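Local coordinates for hypothetical protein PH1789 (Pyrococcus horikoshii, PDB 1WR2) that is of unknown function but belongs to the ATP-grasp family, built from two antiparallel beta sheets with flanking helices, at residues L155-I167 with D188-D202. Numbering follows the deposited sequence.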
# COMPACT_ATOMS: atom_id res chain seq x y z
N LEU A 155 13.72 14.11 6.62
CA LEU A 155 12.67 15.08 6.32
C LEU A 155 12.45 15.14 4.81
O LEU A 155 13.40 15.04 4.03
CB LEU A 155 13.04 16.46 6.86
CG LEU A 155 13.11 16.55 8.39
CD1 LEU A 155 13.38 17.99 8.82
CD2 LEU A 155 11.78 16.06 8.97
N VAL A 156 11.19 15.27 4.41
CA VAL A 156 10.85 15.36 3.01
C VAL A 156 10.96 16.83 2.59
O VAL A 156 10.56 17.72 3.33
CB VAL A 156 9.40 14.87 2.79
CG1 VAL A 156 8.98 15.06 1.34
CG2 VAL A 156 9.29 13.40 3.19
N PRO A 157 11.52 17.11 1.40
CA PRO A 157 12.04 16.19 0.38
C PRO A 157 13.43 15.67 0.70
O PRO A 157 14.25 16.37 1.31
CB PRO A 157 12.03 17.05 -0.88
CG PRO A 157 12.46 18.38 -0.33
CD PRO A 157 11.60 18.51 0.93
N ILE A 158 13.71 14.44 0.29
CA ILE A 158 15.01 13.84 0.53
C ILE A 158 15.78 13.77 -0.79
O ILE A 158 15.19 13.81 -1.87
CB ILE A 158 14.88 12.40 1.08
CG1 ILE A 158 14.17 11.51 0.05
CG2 ILE A 158 14.10 12.42 2.40
CD1 ILE A 158 14.03 10.06 0.47
N THR A 159 17.10 13.66 -0.69
CA THR A 159 17.94 13.55 -1.86
C THR A 159 18.28 12.07 -2.00
O THR A 159 17.98 11.28 -1.11
CB THR A 159 19.23 14.37 -1.70
OG1 THR A 159 19.89 13.97 -0.49
CG2 THR A 159 18.91 15.85 -1.62
N GLU A 160 18.89 11.70 -3.12
CA GLU A 160 19.25 10.30 -3.31
C GLU A 160 20.24 9.89 -2.23
O GLU A 160 20.26 8.74 -1.80
CB GLU A 160 19.86 10.06 -4.69
CG GLU A 160 20.29 8.62 -4.86
CD GLU A 160 20.84 8.32 -6.24
OE1 GLU A 160 21.26 7.17 -6.46
OE2 GLU A 160 20.84 9.23 -7.09
N LYS A 161 21.06 10.84 -1.79
CA LYS A 161 22.04 10.57 -0.74
C LYS A 161 21.29 10.18 0.53
O LYS A 161 21.65 9.20 1.19
CB LYS A 161 22.89 11.81 -0.46
CG LYS A 161 23.74 11.72 0.80
CD LYS A 161 24.49 13.01 1.08
CE LYS A 161 25.43 13.36 -0.07
NZ LYS A 161 26.47 12.30 -0.26
N ASP A 162 20.25 10.94 0.86
CA ASP A 162 19.43 10.66 2.04
C ASP A 162 18.87 9.24 1.94
O ASP A 162 18.94 8.46 2.90
CB ASP A 162 18.26 11.64 2.14
CG ASP A 162 18.69 13.05 2.49
OD1 ASP A 162 19.71 13.21 3.19
OD2 ASP A 162 17.98 13.99 2.08
N ALA A 163 18.30 8.93 0.78
CA ALA A 163 17.69 7.63 0.52
C ALA A 163 18.64 6.45 0.69
O ALA A 163 18.31 5.49 1.38
CB ALA A 163 17.10 7.61 -0.89
N ARG A 164 19.81 6.51 0.07
CA ARG A 164 20.76 5.40 0.18
C ARG A 164 21.28 5.32 1.61
O ARG A 164 21.50 4.23 2.14
CB ARG A 164 21.92 5.59 -0.79
CG ARG A 164 21.48 5.50 -2.24
CD ARG A 164 22.62 5.68 -3.22
NE ARG A 164 22.10 5.59 -4.58
CZ ARG A 164 21.62 4.47 -5.12
NH1 ARG A 164 21.62 3.34 -4.43
NH2 ARG A 164 21.11 4.49 -6.35
N LYS A 165 21.44 6.48 2.23
CA LYS A 165 21.94 6.56 3.59
C LYS A 165 20.93 5.99 4.60
O LYS A 165 21.30 5.15 5.42
CB LYS A 165 22.26 8.02 3.90
CG LYS A 165 23.08 8.26 5.16
CD LYS A 165 23.48 9.73 5.25
CE LYS A 165 24.15 10.08 6.57
NZ LYS A 165 24.45 11.54 6.65
N MET A 166 19.67 6.42 4.54
CA MET A 166 18.69 5.92 5.50
C MET A 166 18.45 4.41 5.35
O MET A 166 17.99 3.75 6.27
CB MET A 166 17.37 6.69 5.40
CG MET A 166 16.58 6.48 4.13
SD MET A 166 15.22 7.66 4.00
CE MET A 166 14.18 7.14 5.38
N ILE A 167 18.77 3.87 4.18
CA ILE A 167 18.60 2.45 3.96
C ILE A 167 19.74 1.71 4.66
O ILE A 167 19.55 0.63 5.22
CB ILE A 167 18.65 2.08 2.45
CG1 ILE A 167 17.48 2.76 1.72
CG2 ILE A 167 18.56 0.57 2.29
CD1 ILE A 167 17.46 2.46 0.21
N ASP A 188 18.59 -0.38 -5.17
CA ASP A 188 18.28 0.71 -6.09
C ASP A 188 16.77 0.88 -6.26
O ASP A 188 16.26 1.99 -6.43
CB ASP A 188 18.93 0.44 -7.45
CG ASP A 188 20.44 0.53 -7.40
OD1 ASP A 188 21.05 -0.15 -6.54
OD2 ASP A 188 21.02 1.28 -8.21
N ALA A 189 16.06 -0.24 -6.23
CA ALA A 189 14.61 -0.22 -6.36
C ALA A 189 14.04 0.47 -5.12
O ALA A 189 13.10 1.26 -5.20
CB ALA A 189 14.07 -1.64 -6.48
N ILE A 190 14.61 0.17 -3.96
CA ILE A 190 14.13 0.80 -2.74
C ILE A 190 14.41 2.29 -2.80
O ILE A 190 13.56 3.11 -2.46
CB ILE A 190 14.81 0.22 -1.50
CG1 ILE A 190 14.57 -1.29 -1.44
CG2 ILE A 190 14.25 0.90 -0.25
CD1 ILE A 190 15.29 -1.98 -0.32
N VAL A 191 15.61 2.65 -3.25
CA VAL A 191 15.98 4.05 -3.36
C VAL A 191 15.01 4.80 -4.26
O VAL A 191 14.62 5.93 -3.98
CB VAL A 191 17.41 4.20 -3.93
CG1 VAL A 191 17.69 5.65 -4.27
CG2 VAL A 191 18.42 3.68 -2.92
N ASP A 192 14.61 4.16 -5.36
CA ASP A 192 13.68 4.78 -6.29
C ASP A 192 12.31 5.00 -5.63
O ASP A 192 11.69 6.04 -5.83
CB ASP A 192 13.54 3.91 -7.54
CG ASP A 192 12.73 4.60 -8.64
OD1 ASP A 192 13.12 5.71 -9.07
OD2 ASP A 192 11.70 4.03 -9.06
N MET A 193 11.85 4.03 -4.84
CA MET A 193 10.56 4.19 -4.16
C MET A 193 10.59 5.33 -3.16
O MET A 193 9.66 6.13 -3.10
CB MET A 193 10.16 2.91 -3.44
CG MET A 193 9.48 1.90 -4.33
SD MET A 193 8.78 0.56 -3.34
CE MET A 193 10.25 -0.42 -3.06
N LEU A 194 11.66 5.41 -2.38
CA LEU A 194 11.78 6.47 -1.40
C LEU A 194 11.75 7.86 -2.06
O LEU A 194 11.11 8.78 -1.56
CB LEU A 194 13.08 6.30 -0.59
CG LEU A 194 13.11 5.21 0.49
CD1 LEU A 194 14.55 4.99 0.96
CD2 LEU A 194 12.20 5.62 1.67
N LEU A 195 12.44 8.00 -3.19
CA LEU A 195 12.47 9.28 -3.89
C LEU A 195 11.11 9.62 -4.48
O LEU A 195 10.69 10.78 -4.47
CB LEU A 195 13.54 9.28 -4.98
CG LEU A 195 15.01 9.20 -4.53
CD1 LEU A 195 15.91 9.19 -5.75
CD2 LEU A 195 15.37 10.38 -3.62
N LYS A 196 10.42 8.62 -5.02
CA LYS A 196 9.10 8.85 -5.59
C LYS A 196 8.11 9.22 -4.49
O LYS A 196 7.27 10.10 -4.66
CB LYS A 196 8.64 7.62 -6.38
CG LYS A 196 9.31 7.53 -7.76
CD LYS A 196 8.93 6.27 -8.53
CE LYS A 196 9.45 6.35 -9.97
NZ LYS A 196 9.62 5.01 -10.59
N VAL A 197 8.18 8.55 -3.34
CA VAL A 197 7.27 8.90 -2.26
C VAL A 197 7.57 10.31 -1.78
O VAL A 197 6.66 11.09 -1.47
CB VAL A 197 7.39 7.93 -1.06
CG1 VAL A 197 6.61 8.48 0.14
CG2 VAL A 197 6.87 6.57 -1.46
N SER A 198 8.86 10.64 -1.70
CA SER A 198 9.30 11.96 -1.26
C SER A 198 8.71 13.04 -2.17
O SER A 198 8.22 14.06 -1.71
CB SER A 198 10.83 12.02 -1.28
OG SER A 198 11.32 13.29 -0.89
N LYS A 199 8.76 12.78 -3.48
CA LYS A 199 8.24 13.70 -4.49
C LYS A 199 6.73 13.85 -4.33
O LYS A 199 6.19 14.96 -4.29
CB LYS A 199 8.59 13.16 -5.88
CG LYS A 199 7.90 13.87 -7.05
CD LYS A 199 8.19 15.37 -7.06
CE LYS A 199 7.50 16.04 -8.24
NZ LYS A 199 7.63 17.52 -8.18
N LEU A 200 6.06 12.71 -4.25
CA LEU A 200 4.62 12.66 -4.08
C LEU A 200 4.18 13.46 -2.86
O LEU A 200 3.26 14.29 -2.94
CB LEU A 200 4.18 11.19 -3.95
CG LEU A 200 2.71 10.77 -3.84
CD1 LEU A 200 2.62 9.28 -4.07
CD2 LEU A 200 2.13 11.13 -2.48
N VAL A 201 4.84 13.23 -1.73
CA VAL A 201 4.50 13.92 -0.49
C VAL A 201 4.83 15.42 -0.54
O VAL A 201 4.05 16.25 -0.05
CB VAL A 201 5.23 13.28 0.71
CG1 VAL A 201 4.88 14.02 2.00
CG2 VAL A 201 4.84 11.81 0.81
N ASP A 202 5.97 15.76 -1.12
CA ASP A 202 6.36 17.16 -1.23
C ASP A 202 5.30 17.90 -2.07
O ASP A 202 4.82 18.96 -1.69
CB ASP A 202 7.76 17.26 -1.85
CG ASP A 202 8.36 18.65 -1.74
OD1 ASP A 202 8.19 19.31 -0.70
OD2 ASP A 202 9.04 19.08 -2.70
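The guanidinium of R164 lies against V191, whose CG2 methyl sits 3.5 Å above one face, displaced toward the rim. At its edge, nearly in plane, E160 OE1 takes hydrogen bonds from both NE and NH2, at 2.6 Å from R164 NE, a side-on salt bridge focused on one oxygen. D188 adds a long ionic contact: its OD2 lies 3.7 Å from R164 NH2, with the carboxylate and guanidinium planes 62° apart. This network closes one end of the interface, where V191 fits as a knob among E160, A163, R164 and I167. I167 CD1 meets V191 CG2 and I190 CG2, while L194 CD1 packs on A163 CB and M166 CG.

At the other end, the loop after the cis peptide bond of P157 is pinned to the helix: I158 N donates to S198 OG over 2.9 Å, nearly straight. I158 CG1 stands between its own backbone N and carbonyl carbon (chi1 63°), and from there it rests on S198 CB, with CD1 beside L194 CB.

T159 and D162 form a capping box starting helix 160-168. Segments 160-167 and 188-202 run at 126° to each other, their axes 9.1 Å apart. The two helices lie side by side on one face of the antiparallel sheet in the ATP-grasp domain, joined by side-chain packing. Beneath, I158 and L194 share I136 of strand 133-140, while M193 and V197 rest on strands 120-129 and 208-218.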